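Local coordinates for angiogenin-1 (Salmo salar, PDB 7BFK), which probably cleaves RNA as a secreted endonuclease of the pancreatic ribonuclease family, at residues A[13-18]-A[49-54]; A[19-24]-A[77-82]; A[42-47]-A[118-123]; A[70-75]-A[100-105]. All blocks are in the same frame, centred on the assembly; numbering follows the deposited sequence.

Contact 1 of 4, residues A[13-18]-A[49-54]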
loop_
_atom_site.group_PDB
_atom_site.type_symbol
_atom_site.label_atom_id
_atom_site.label_comp_id
_atom_site.label_asym_id
_atom_site.label_seq_id
_atom_site.Cartn_x
_atom_site.Cartn_y
_atom_site.Cartn_z
ATOM N N GLN A 13 2.852 5.297 -1.896
ATOM C CA GLN A 13 2.833 3.870 -2.309
ATOM C C GLN A 13 1.464 3.190 -2.072
ATOM O O GLN A 13 1.120 2.324 -2.885
ATOM C CB GLN A 13 3.884 3.125 -1.505
ATOM C CG GLN A 13 4.040 1.677 -1.903
ATOM C CD GLN A 13 5.406 1.187 -1.502
ATOM O OE1 GLN A 13 5.554 0.338 -0.633
ATOM N NE2 GLN A 13 6.420 1.786 -2.101
ATOM N N HIS A 14 0.704 3.555 -1.027
ATOM C CA HIS A 14 -0.467 2.741 -0.602
ATOM C C HIS A 14 -1.766 3.505 -0.350
ATOM O O HIS A 14 -2.723 2.818 0.020
ATOM C CB HIS A 14 -0.126 1.982 0.688
ATOM C CG HIS A 14 0.959 0.980 0.519
ATOM N ND1 HIS A 14 0.800 -0.144 -0.257
ATOM C CD2 HIS A 14 2.194 0.896 1.046
ATOM C CE1 HIS A 14 1.914 -0.834 -0.251
ATOM N NE2 HIS A 14 2.775 -0.227 0.545
ATOM N N VAL A 15 -1.849 4.830 -0.477
ATOM C CA VAL A 15 -3.135 5.514 -0.147
ATOM C C VAL A 15 -3.611 6.341 -1.361
ATOM O O VAL A 15 -2.928 7.326 -1.706
ATOM C CB VAL A 15 -3.007 6.345 1.144
ATOM C CG1 VAL A 15 -4.292 7.055 1.507
ATOM C CG2 VAL A 15 -2.521 5.495 2.320
ATOM N N ASP A 16 -4.741 5.952 -1.974
ATOM C CA ASP A 16 -5.346 6.656 -3.144
ATOM C C ASP A 16 -6.867 6.450 -3.168
ATOM O O ASP A 16 -7.349 5.395 -3.660
ATOM C CB ASP A 16 -4.688 6.237 -4.462
ATOM C CG ASP A 16 -5.275 6.937 -5.681
ATOM O OD1 ASP A 16 -6.068 7.883 -5.498
ATOM O OD2 ASP A 16 -4.947 6.519 -6.788
ATOM N N GLY A 17 -7.597 7.446 -2.669
ATOM C CA GLY A 17 -9.066 7.462 -2.602
ATOM C C GLY A 17 -9.719 7.310 -3.971
ATOM O O GLY A 17 -10.847 6.866 -4.002
ATOM N N GLU A 18 -9.012 7.610 -5.061
ATOM C CA GLU A 18 -9.568 7.557 -6.448
ATOM C C GLU A 18 -8.988 6.372 -7.233
ATOM O O GLU A 18 -9.216 6.304 -8.447
ATOM C CB GLU A 18 -9.289 8.884 -7.168
ATOM C CG GLU A 18 -9.922 10.089 -6.479
ATOM C CD GLU A 18 -9.563 11.451 -7.073
ATOM O OE1 GLU A 18 -8.846 11.489 -8.098
ATOM O OE2 GLU A 18 -9.998 12.478 -6.506
ATOM N N ALA A 49 -8.903 5.658 0.905
ATOM C CA ALA A 49 -9.188 6.406 2.139
ATOM C C ALA A 49 -8.323 7.665 2.198
ATOM O O ALA A 49 -7.419 7.817 1.356
ATOM C CB ALA A 49 -8.927 5.509 3.330
ATOM N N ASN A 50 -8.613 8.544 3.147
ATOM C CA ASN A 50 -7.806 9.767 3.350
ATOM C C ASN A 50 -6.697 9.398 4.331
ATOM O O ASN A 50 -6.830 8.462 5.114
ATOM C CB ASN A 50 -8.673 10.974 3.718
ATOM C CG ASN A 50 -8.976 11.143 5.193
ATOM O OD1 ASN A 50 -8.582 10.335 6.025
ATOM N ND2 ASN A 50 -9.677 12.219 5.525
ATOM N N PRO A 51 -5.539 10.074 4.249
ATOM C CA PRO A 51 -4.435 9.846 5.177
ATOM C C PRO A 51 -4.863 9.745 6.650
ATOM O O PRO A 51 -4.402 8.848 7.322
ATOM C CB PRO A 51 -3.587 11.097 4.958
ATOM C CG PRO A 51 -3.769 11.397 3.496
ATOM C CD PRO A 51 -5.211 11.047 3.206
ATOM N N ASP A 52 -5.749 10.638 7.106
ATOM C CA ASP A 52 -6.214 10.669 8.520
ATOM C C ASP A 52 -6.813 9.320 8.918
ATOM O O ASP A 52 -6.536 8.882 10.022
ATOM C CB ASP A 52 -7.167 11.833 8.770
ATOM C CG ASP A 52 -6.419 13.152 8.932
ATOM O OD1 ASP A 52 -5.172 13.159 8.754
ATOM O OD2 ASP A 52 -7.070 14.137 9.222
ATOM N N GLN A 53 -7.557 8.673 8.030
ATOM C CA GLN A 53 -8.229 7.379 8.306
ATOM C C GLN A 53 -7.161 6.299 8.467
ATOM O O GLN A 53 -7.338 5.385 9.287
ATOM C CB GLN A 53 -9.163 6.962 7.169
ATOM C CG GLN A 53 -10.232 7.988 6.777
ATOM C CD GLN A 53 -11.208 7.400 5.781
ATOM O OE1 GLN A 53 -11.523 7.993 4.740
ATOM N NE2 GLN A 53 -11.694 6.204 6.089
ATOM N N VAL A 54 -6.104 6.368 7.670
ATOM C CA VAL A 54 -5.022 5.351 7.716
ATOM C C VAL A 54 -4.101 5.665 8.900
ATOM O O VAL A 54 -3.696 4.701 9.576
ATOM C CB VAL A 54 -4.265 5.243 6.377
ATOM C CG1 VAL A 54 -3.228 4.137 6.422
ATOM C CG2 VAL A 54 -5.222 5.021 5.210
HETATM O O HOH W 1 -6.577 9.527 -0.586
#
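Val-15, in the chain that leaves helix 5-14, meets the start of helix 51-55 at its capping box, joining that chain to helix 51-55 at the surface of the ribonuclease A fold. The two methyls of Val-15 divide the work. With CG1 anti to the backbone N (chi1 180°), that methyl reaches across to the backbone and comes within 3.2 Å of Ala-49 O, while CG2 is directed at Val-54 and the two valines meet tip to tip, Val-15 CG2 to Val-54 CG2 being 4.0 Å. The ring of Pro-51 lies at the margin, its CD 4.4 Å from Val-15 CG1. Phe-10 of helix 5-14 touches both valines and continues this apolar patch.

Polar groups beside the patch are served locally or through solvent. Asp-16 OD1 accepts from Glu-18 N, forming an Asx turn around Gly-17. In the capping box Asn-50 OD1 takes the N-H of Gln-53 at 2.8 Å, nearly in line with its C=O bond, and the return bond from Asn-50 N to Gln-53 OE1 is weak. No direct hydrogen bond joins the segments; a water bridges them instead, accepting from Gly-17 N at 3.1 Å and donating to Ala-49 O at 2.7 Å.

Contact 2 of 4, residues A[19-24]-A[77-82]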
loop_
_atom_site.group_PDB
_atom_site.type_symbol
_atom_site.label_atom_id
_atom_site.label_comp_id
_atom_site.label_asym_id
_atom_site.label_seq_id
_atom_site.Cartn_x
_atom_site.Cartn_y
_atom_site.Cartn_z
ATOM N N MET A 19 -8.309 5.428 -6.578
ATOM C CA MET A 19 -7.725 4.264 -7.290
ATOM C C MET A 19 -8.842 3.320 -7.766
ATOM O O MET A 19 -9.862 3.197 -7.060
ATOM C CB MET A 19 -6.762 3.496 -6.371
ATOM C CG MET A 19 -6.111 2.337 -7.039
ATOM S SD MET A 19 -5.105 2.823 -8.446
ATOM C CE MET A 19 -4.583 1.207 -9.019
ATOM N N THR A 20 -8.650 2.663 -8.913
ATOM C CA THR A 20 -9.555 1.620 -9.465
ATOM C C THR A 20 -8.708 0.505 -10.089
ATOM O O THR A 20 -7.520 0.735 -10.351
ATOM C CB THR A 20 -10.530 2.184 -10.511
ATOM O OG1 THR A 20 -9.819 2.332 -11.745
ATOM C CG2 THR A 20 -11.151 3.493 -10.092
ATOM N N THR A 21 -9.313 -0.657 -10.336
ATOM C CA THR A 21 -8.652 -1.844 -10.934
ATOM C C THR A 21 -8.081 -1.464 -12.308
ATOM O O THR A 21 -6.978 -1.940 -12.655
ATOM C CB THR A 21 -9.635 -3.012 -11.012
ATOM O OG1 THR A 21 -10.743 -2.574 -11.806
ATOM C CG2 THR A 21 -10.117 -3.457 -9.648
ATOM N N LEU A 22 -8.793 -0.615 -13.043
ATOM C CA LEU A 22 -8.424 -0.183 -14.415
ATOM C C LEU A 22 -7.162 0.689 -14.382
ATOM O O LEU A 22 -6.524 0.809 -15.421
ATOM C CB LEU A 22 -9.610 0.579 -15.028
ATOM C CG LEU A 22 -10.920 -0.208 -15.131
ATOM C CD1 LEU A 22 -12.046 0.666 -15.674
ATOM C CD2 LEU A 22 -10.747 -1.451 -15.992
ATOM N N LYS A 23 -6.802 1.268 -13.231
ATOM C CA LYS A 23 -5.642 2.195 -13.117
ATOM C C LYS A 23 -4.341 1.461 -12.724
ATOM O O LYS A 23 -3.327 2.164 -12.491
ATOM C CB LYS A 23 -5.946 3.291 -12.092
ATOM C CG LYS A 23 -7.113 4.213 -12.434
ATOM C CD LYS A 23 -7.206 5.391 -11.488
ATOM C CE LYS A 23 -8.439 6.242 -11.686
ATOM N NZ LYS A 23 -8.469 7.363 -10.721
ATOM N N CYS A 24 -4.328 0.127 -12.666
ATOM C CA CYS A 24 -3.134 -0.650 -12.210
ATOM C C CYS A 24 -1.919 -0.362 -13.096
ATOM O O CYS A 24 -0.835 -0.122 -12.544
ATOM C CB CYS A 24 -3.406 -2.148 -12.117
ATOM S SG CYS A 24 -4.290 -2.597 -10.599
ATOM N N SER A 77 -11.903 -0.224 1.636
ATOM C CA SER A 77 -11.944 -0.572 0.204
ATOM C C SER A 77 -10.502 -0.559 -0.270
ATOM O O SER A 77 -9.804 0.431 0.023
ATOM C CB SER A 77 -12.762 0.368 -0.637
ATOM O OG SER A 77 -14.128 0.136 -0.443
ATOM N N VAL A 78 -10.071 -1.616 -0.941
ATOM C CA VAL A 78 -8.687 -1.696 -1.468
ATOM C C VAL A 78 -8.746 -2.115 -2.928
ATOM O O VAL A 78 -9.752 -2.715 -3.369
ATOM C CB VAL A 78 -7.801 -2.653 -0.639
ATOM C CG1 VAL A 78 -7.691 -2.208 0.810
ATOM C CG2 VAL A 78 -8.284 -4.090 -0.719
ATOM N N VAL A 79 -7.698 -1.761 -3.645
ATOM C CA VAL A 79 -7.420 -2.214 -5.024
ATOM C C VAL A 79 -6.065 -2.908 -4.952
ATOM O O VAL A 79 -5.113 -2.287 -4.441
ATOM C CB VAL A 79 -7.429 -1.065 -6.048
ATOM C CG1 VAL A 79 -6.803 -1.511 -7.360
ATOM C CG2 VAL A 79 -8.845 -0.517 -6.269
ATOM N N ILE A 80 -6.000 -4.145 -5.431
ATOM C CA ILE A 80 -4.771 -4.970 -5.486
ATOM C C ILE A 80 -4.358 -5.094 -6.950
ATOM O O ILE A 80 -5.186 -5.573 -7.784
ATOM C CB ILE A 80 -5.004 -6.341 -4.819
ATOM C CG1 ILE A 80 -5.525 -6.174 -3.388
ATOM C CG2 ILE A 80 -3.736 -7.198 -4.854
ATOM C CD1 ILE A 80 -6.310 -7.339 -2.892
ATOM N N CYS A 81 -3.152 -4.634 -7.253
ATOM C CA CYS A 81 -2.501 -4.776 -8.576
ATOM C C CYS A 81 -1.517 -5.941 -8.479
ATOM O O CYS A 81 -0.540 -5.862 -7.688
ATOM C CB CYS A 81 -1.841 -3.472 -8.999
ATOM S SG CYS A 81 -3.019 -2.100 -9.072
ATOM N N THR A 82 -1.780 -7.009 -9.223
ATOM C CA THR A 82 -0.992 -8.261 -9.182
ATOM C C THR A 82 -0.315 -8.488 -10.529
ATOM O O THR A 82 -0.998 -8.405 -11.577
ATOM C CB THR A 82 -1.865 -9.469 -8.802
ATOM O OG1 THR A 82 -2.601 -9.150 -7.610
ATOM C CG2 THR A 82 -1.034 -10.714 -8.575
#
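Residues 19-24 run beside strand 76-85 without a direct hydrogen bond to residues 77-82, the backbones drawing nearest where Cys-24 CA lies 5.5 Å from Cys-81 CA, after the short 3-10 turn 21-23. There the Cys-24 SG to Cys-81 SG disulfide, 2.0 Å long, closes the contact. Its chi3 of -80° gives the bridge a left-handed twist.

Val-79 is the main apolar partner. It sends both methyls into the loop: CG1 sits 3.8 Å from Thr-20 O, and CG2 rests 3.9 Å from Thr-20 CA. Met-19 crosses Val-79 at about a right angle, with Met-19 CG 3.8 Å from Val-79 CB. A bend at chi2 (61°) curls the thioether chain back so that its terminal methyl touches both the disulfide and the valine, Met-19 CE being 3.7 Å from Cys-81 SG and 3.9 Å from Val-79 CG1. Beyond the strand, Met-19 also touches Phe-46 and Leu-48, which places it within the hydrophobic core. A serine in place of Met-19 would probably open a gap beside Val-79 and leave the disulfide without the methyl that packs against Cys-81 SG.

The covalent link fastens the first turn of helix 24-32 to the central antiparallel sheet, a helix-to-sheet disulfide characteristic of the pancreatic ribonuclease fold.

Contact 3 of 4, residues A[42-47]-A[118-123]; sequences LKNTFI and DVDIGI
Asp-120 is gripped through both carboxylate oxygens by Lys-43 and Thr-45. OD1 accepts the backbone N-H of Thr-45 from the syn side (Thr-45 N to Asp-120 OD1 2.9 Å), and a weak bond from Ile-121 N. OD2 takes two donors: Thr-45 OG1 on its syn side at 2.7 Å, and Lys-43 NZ on its anti side at 2.8 Å, a salt bridge. Bends at chi3 and chi4 (58° and 77°) fold the lysine back; the two side chains cross at about a right angle, and NZ lies 20° out of the carboxylate plane.

With its proton given to Asp-120, Thr-45 OG1 accepts from a water at 2.7 Å; the same water donates to Ile-121 O at 3.0 Å and weakly accepts from Lys-43 NZ. Asn-44 OD1 is held by Lys-41 and its ND2 by Gln-13 O. Next to the polar cluster, Ile-121 CD1 packs 3.6 Å from Ile-47 CG1.

In pancreatic ribonucleases the threonine of this Asn-Thr-Phe strand reads the pyrimidine base through its backbone N-H and hydroxyl. Here Asp-120 occupies both groups, its charge probably balanced by Lys-43, so the C-terminal segment would block the base site, consistent with the auto-inhibition reported for this enzyme.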
loop_
_atom_site.group_PDB
_atom_site.type_symbol
_atom_site.label_atom_id
_atom_site.label_comp_id
_atom_site.label_asym_id
_atom_site.label_seq_id
_atom_site.Cartn_x
_atom_site.Cartn_y
_atom_site.Cartn_z
ATOM N N LEU A 42 5.791 -7.351 -7.802
ATOM C CA LEU A 42 4.878 -8.512 -8.042
ATOM C C LEU A 42 3.465 -8.206 -7.555
ATOM O O LEU A 42 2.535 -8.872 -8.031
ATOM C CB LEU A 42 5.447 -9.771 -7.381
ATOM C CG LEU A 42 6.755 -10.260 -8.008
ATOM C CD1 LEU A 42 7.370 -11.398 -7.236
ATOM C CD2 LEU A 42 6.542 -10.641 -9.471
ATOM N N LYS A 43 3.317 -7.276 -6.609
ATOM C CA LYS A 43 1.998 -6.884 -6.090
ATOM C C LYS A 43 2.100 -5.545 -5.378
ATOM O O LYS A 43 3.165 -5.244 -4.795
ATOM C CB LYS A 43 1.491 -7.939 -5.102
ATOM C CG LYS A 43 0.101 -7.708 -4.552
ATOM C CD LYS A 43 -0.429 -8.922 -3.786
ATOM C CE LYS A 43 0.463 -9.322 -2.630
ATOM N NZ LYS A 43 0.286 -8.417 -1.468
ATOM N N ASN A 44 1.028 -4.774 -5.430
ATOM C CA ASN A 44 0.900 -3.556 -4.609
ATOM C C ASN A 44 -0.569 -3.361 -4.290
ATOM O O ASN A 44 -1.381 -3.500 -5.191
ATOM C CB ASN A 44 1.500 -2.317 -5.247
ATOM C CG ASN A 44 1.732 -1.244 -4.209
ATOM O OD1 ASN A 44 2.703 -1.324 -3.473
ATOM N ND2 ASN A 44 0.870 -0.232 -4.189
ATOM N N THR A 45 -0.863 -3.077 -3.030
ATOM C CA THR A 45 -2.223 -2.834 -2.511
ATOM C C THR A 45 -2.388 -1.331 -2.203
ATOM O O THR A 45 -1.551 -0.761 -1.448
ATOM C CB THR A 45 -2.497 -3.727 -1.300
ATOM O OG1 THR A 45 -2.132 -5.077 -1.625
ATOM C CG2 THR A 45 -3.927 -3.650 -0.834
ATOM N N PHE A 46 -3.450 -0.753 -2.735
ATOM C CA PHE A 46 -3.865 0.659 -2.552
ATOM C C PHE A 46 -5.104 0.713 -1.659
ATOM O O PHE A 46 -6.039 -0.059 -1.879
ATOM C CB PHE A 46 -4.144 1.306 -3.911
ATOM C CG PHE A 46 -2.966 1.315 -4.849
ATOM C CD1 PHE A 46 -2.736 0.244 -5.699
ATOM C CD2 PHE A 46 -2.083 2.388 -4.881
ATOM C CE1 PHE A 46 -1.651 0.247 -6.563
ATOM C CE2 PHE A 46 -0.991 2.384 -5.736
ATOM C CZ PHE A 46 -0.776 1.309 -6.572
ATOM N N ILE A 47 -5.079 1.590 -0.654
ATOM C CA ILE A 47 -6.215 1.835 0.276
ATOM C C ILE A 47 -7.013 3.037 -0.243
ATOM O O ILE A 47 -6.418 4.097 -0.474
ATOM C CB ILE A 47 -5.723 2.072 1.708
ATOM C CG1 ILE A 47 -4.788 0.960 2.189
ATOM C CG2 ILE A 47 -6.905 2.241 2.644
ATOM C CD1 ILE A 47 -4.017 1.337 3.413
ATOM N N ASP A 118 9.639 -2.660 -0.910
ATOM C CA ASP A 118 9.882 -3.929 -1.652
ATOM C C ASP A 118 8.825 -4.952 -1.209
ATOM O O ASP A 118 8.776 -6.044 -1.789
ATOM C CB ASP A 118 11.309 -4.448 -1.455
ATOM C CG ASP A 118 11.782 -4.481 -0.008
ATOM O OD1 ASP A 118 10.987 -4.112 0.880
ATOM O OD2 ASP A 118 12.953 -4.860 0.219
ATOM N N VAL A 119 8.033 -4.635 -0.183
ATOM C CA VAL A 119 6.912 -5.524 0.235
ATOM C C VAL A 119 5.614 -4.728 0.050
ATOM O O VAL A 119 5.596 -3.756 -0.726
ATOM C CB VAL A 119 7.076 -6.119 1.652
ATOM C CG1 VAL A 119 5.933 -7.076 2.014
ATOM C CG2 VAL A 119 8.406 -6.847 1.805
ATOM N N ASP A 120 4.568 -5.115 0.739
ATOM C CA ASP A 120 3.235 -4.531 0.523
ATOM C C ASP A 120 2.506 -4.555 1.864
ATOM O O ASP A 120 2.943 -5.261 2.793
ATOM C CB ASP A 120 2.539 -5.360 -0.567
ATOM C CG ASP A 120 1.229 -4.830 -1.085
ATOM O OD1 ASP A 120 0.971 -3.621 -0.880
ATOM O OD2 ASP A 120 0.460 -5.649 -1.701
ATOM N N ILE A 121 1.409 -3.838 1.963
ATOM C CA ILE A 121 0.572 -3.917 3.176
ATOM C C ILE A 121 -0.132 -5.270 3.120
ATOM O O ILE A 121 -0.151 -5.886 2.036
ATOM C CB ILE A 121 -0.401 -2.738 3.244
ATOM C CG1 ILE A 121 -1.324 -2.720 2.037
ATOM C CG2 ILE A 121 0.377 -1.423 3.369
ATOM C CD1 ILE A 121 -2.509 -1.820 2.223
ATOM N N GLY A 122 -0.666 -5.698 4.247
ATOM C CA GLY A 122 -1.405 -6.962 4.357
ATOM C C GLY A 122 -2.886 -6.704 4.339
ATOM O O GLY A 122 -3.306 -5.530 4.510
ATOM N N ILE A 123 -3.658 -7.762 4.112
ATOM C CA ILE A 123 -5.136 -7.731 4.123
ATOM C C ILE A 123 -5.593 -8.961 4.888
ATOM O O ILE A 123 -4.878 -10.028 4.836
ATOM C CB ILE A 123 -5.740 -7.682 2.704
ATOM C CG1 ILE A 123 -5.254 -8.839 1.830
ATOM C CG2 ILE A 123 -5.484 -6.343 2.057
ATOM C CD1 ILE A 123 -5.977 -8.927 0.479
HETATM O O HOH W 2 -2.196 -7.113 0.189
#

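Contact 4 of 4, residues A[70-75]-A[100-105]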
loop_
_atom_site.group_PDB
_atom_site.type_symbol
_atom_site.label_atom_id
_atom_site.label_comp_id
_atom_site.label_asym_id
_atom_site.label_seq_id
_atom_site.Cartn_x
_atom_site.Cartn_y
_atom_site.Cartn_z
ATOM N N VAL A 70 0.217 -3.689 12.793
ATOM C CA VAL A 70 -1.086 -3.266 13.344
ATOM C C VAL A 70 -2.151 -3.572 12.295
ATOM O O VAL A 70 -1.938 -3.243 11.108
ATOM C CB VAL A 70 -1.052 -1.779 13.722
ATOM C CG1 VAL A 70 -2.309 -1.365 14.460
ATOM C CG2 VAL A 70 0.189 -1.451 14.546
ATOM N N GLN A 71 -3.227 -4.214 12.721
ATOM C CA GLN A 71 -4.389 -4.552 11.879
ATOM C C GLN A 71 -5.461 -3.504 12.141
ATOM O O GLN A 71 -5.778 -3.264 13.317
ATOM C CB GLN A 71 -4.830 -5.975 12.205
ATOM C CG GLN A 71 -6.149 -6.386 11.598
ATOM C CD GLN A 71 -6.449 -7.827 11.904
ATOM O OE1 GLN A 71 -5.600 -8.702 11.756
ATOM N NE2 GLN A 71 -7.682 -8.085 12.290
ATOM N N SER A 72 -5.977 -2.871 11.101
ATOM C CA SER A 72 -7.060 -1.878 11.234
ATOM C C SER A 72 -8.292 -2.562 11.858
ATOM O O SER A 72 -8.572 -3.751 11.549
ATOM C CB SER A 72 -7.371 -1.222 9.899
ATOM O OG SER A 72 -7.934 -2.161 9.022
ATOM N N ASN A 73 -8.999 -1.847 12.728
ATOM C CA ASN A 73 -10.202 -2.367 13.414
ATOM C C ASN A 73 -11.393 -2.260 12.469
ATOM O O ASN A 73 -12.378 -2.973 12.681
ATOM C CB ASN A 73 -10.429 -1.645 14.739
ATOM C CG ASN A 73 -9.396 -2.018 15.768
ATOM O OD1 ASN A 73 -8.823 -3.102 15.714
ATOM N ND2 ASN A 73 -9.161 -1.127 16.714
ATOM N N LYS A 74 -11.308 -1.403 11.453
ATOM C CA LYS A 74 -12.384 -1.288 10.443
ATOM C C LYS A 74 -11.832 -1.731 9.098
ATOM O O LYS A 74 -10.643 -1.588 8.826
ATOM C CB LYS A 74 -12.973 0.125 10.428
ATOM C CG LYS A 74 -13.648 0.523 11.736
ATOM C CD LYS A 74 -14.444 1.800 11.666
ATOM C CE LYS A 74 -15.748 1.653 10.912
ATOM N NZ LYS A 74 -16.719 0.800 11.643
ATOM N N PRO A 75 -12.678 -2.314 8.240
ATOM C CA PRO A 75 -12.266 -2.689 6.897
ATOM C C PRO A 75 -12.182 -1.450 5.994
ATOM O O PRO A 75 -12.870 -0.474 6.252
ATOM C CB PRO A 75 -13.383 -3.629 6.448
ATOM C CG PRO A 75 -14.599 -3.095 7.162
ATOM C CD PRO A 75 -14.094 -2.636 8.513
ATOM N N THR A 100 -12.711 -5.599 0.085
ATOM C CA THR A 100 -13.011 -4.865 1.315
ATOM C C THR A 100 -12.364 -5.657 2.440
ATOM O O THR A 100 -12.832 -6.763 2.711
ATOM C CB THR A 100 -14.513 -4.647 1.504
ATOM O OG1 THR A 100 -15.011 -4.023 0.319
ATOM C CG2 THR A 100 -14.780 -3.781 2.709
ATOM N N LYS A 101 -11.313 -5.120 3.049
ATOM C CA LYS A 101 -10.532 -5.897 4.044
ATOM C C LYS A 101 -9.914 -5.002 5.103
ATOM O O LYS A 101 -9.688 -3.802 4.848
ATOM C CB LYS A 101 -9.454 -6.707 3.306
ATOM C CG LYS A 101 -10.033 -7.877 2.519
ATOM C CD LYS A 101 -9.134 -9.041 2.316
ATOM C CE LYS A 101 -9.866 -10.235 1.734
ATOM N NZ LYS A 101 -10.783 -10.847 2.721
ATOM N N LYS A 102 -9.711 -5.563 6.287
ATOM C CA LYS A 102 -8.892 -4.912 7.322
ATOM C C LYS A 102 -7.483 -4.935 6.736
ATOM O O LYS A 102 -7.154 -5.926 6.027
ATOM C CB LYS A 102 -9.013 -5.628 8.663
ATOM C CG LYS A 102 -10.438 -5.670 9.202
ATOM C CD LYS A 102 -10.551 -6.180 10.610
ATOM C CE LYS A 102 -11.967 -6.544 10.988
ATOM N NZ LYS A 102 -12.935 -5.600 10.393
ATOM N N VAL A 103 -6.712 -3.884 6.954
ATOM C CA VAL A 103 -5.334 -3.804 6.404
ATOM C C VAL A 103 -4.341 -4.007 7.550
ATOM O O VAL A 103 -4.687 -3.720 8.729
ATOM C CB VAL A 103 -5.111 -2.485 5.665
ATOM C CG1 VAL A 103 -6.008 -2.393 4.445
ATOM C CG2 VAL A 103 -5.315 -1.293 6.592
ATOM N N ILE A 104 -3.187 -4.568 7.230
ATOM C CA ILE A 104 -2.097 -4.784 8.202
ATOM C C ILE A 104 -0.914 -3.949 7.748
ATOM O O ILE A 104 -0.409 -4.184 6.655
ATOM C CB ILE A 104 -1.763 -6.263 8.350
ATOM C CG1 ILE A 104 -3.021 -7.098 8.601
ATOM C CG2 ILE A 104 -0.728 -6.411 9.452
ATOM C CD1 ILE A 104 -2.848 -8.579 8.336
ATOM N N ILE A 105 -0.515 -2.998 8.575
ATOM C CA ILE A 105 0.574 -2.042 8.257
ATOM C C ILE A 105 1.570 -2.029 9.410
ATOM O O ILE A 105 1.288 -2.614 10.449
ATOM C CB ILE A 105 -0.009 -0.643 8.025
ATOM C CG1 ILE A 105 -0.541 -0.039 9.328
ATOM C CG2 ILE A 105 -1.068 -0.680 6.941
ATOM C CD1 ILE A 105 -0.986 1.390 9.203
#
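Val-70 and Ile-105 form an antiparallel hydrogen-bonded pair, with Val-70 N to Ile-105 O 2.8 Å and Ile-105 N to Val-70 O 2.9 Å. Two residues on, Ser-72 N donates to Val-103 O at 2.8 Å, but the return bond is made by a side chain: Val-103 N gives its proton to Ser-72 OG at 3.0 Å. The hydroxyl in turn donates to Lys-74 O at 2.8 Å. A chi1 of 67° places OG between the backbone N and carbonyl carbon of Ser-72, where it faces strand 93-108 and stands in for a backbone acceptor as the chain turns away. Replacing Ser-72 with alanine would probably leave the N-H of Val-103 and the carbonyl of Lys-74 without this partner, freeing the turn to shift.

Between these bonds, Gln-71 and Ile-104 make the non-hydrogen-bonded pair, Gln-71 CB lying 4.2 Å from Ile-104 CG1. Lys-102 lays its aliphatic chain over the turn, with CD 3.3 Å from Ser-72 O, and crosses Gln-71 obliquely. Farther along, Pro-75 lies beside Lys-102, and its CB touches Thr-100 CG2 at 4.0 Å. On the other side of strand 69-72, backbone hydrogen bonds join Gln-71 to Thr-63 and Asn-73 to Gly-61. The arrangement is an antiparallel strand pair whose last bond is made by a serine hydroxyl, part of the curved sheet of the ribonuclease A fold.

In the fold
From the N terminus, contact 1 opens after helix 5-14, contact 2 in the loop before helix 24-32, and contact 3 on strand 43-47. Contact 1 then closes at residues 49-54, so it crosses both others. Contact 4 starts at residues 70-75; contact 2 closes on strand 76-85 before contacts 3 and 4 are complete, and crosses both. Strand 93-108 completes contact 4, which falls wholly within the span of contact 3, closed last by residues 118-123. Contact 1 joins the end region of helix 5-14 to helix 51-55, contact 2 ties helix 24-32 to the sheet, contact 4 pairs two strands, and contact 3 brings the C-terminal segment back over strand 43-47, where His-14 ND1 bonds to Thr-45 O.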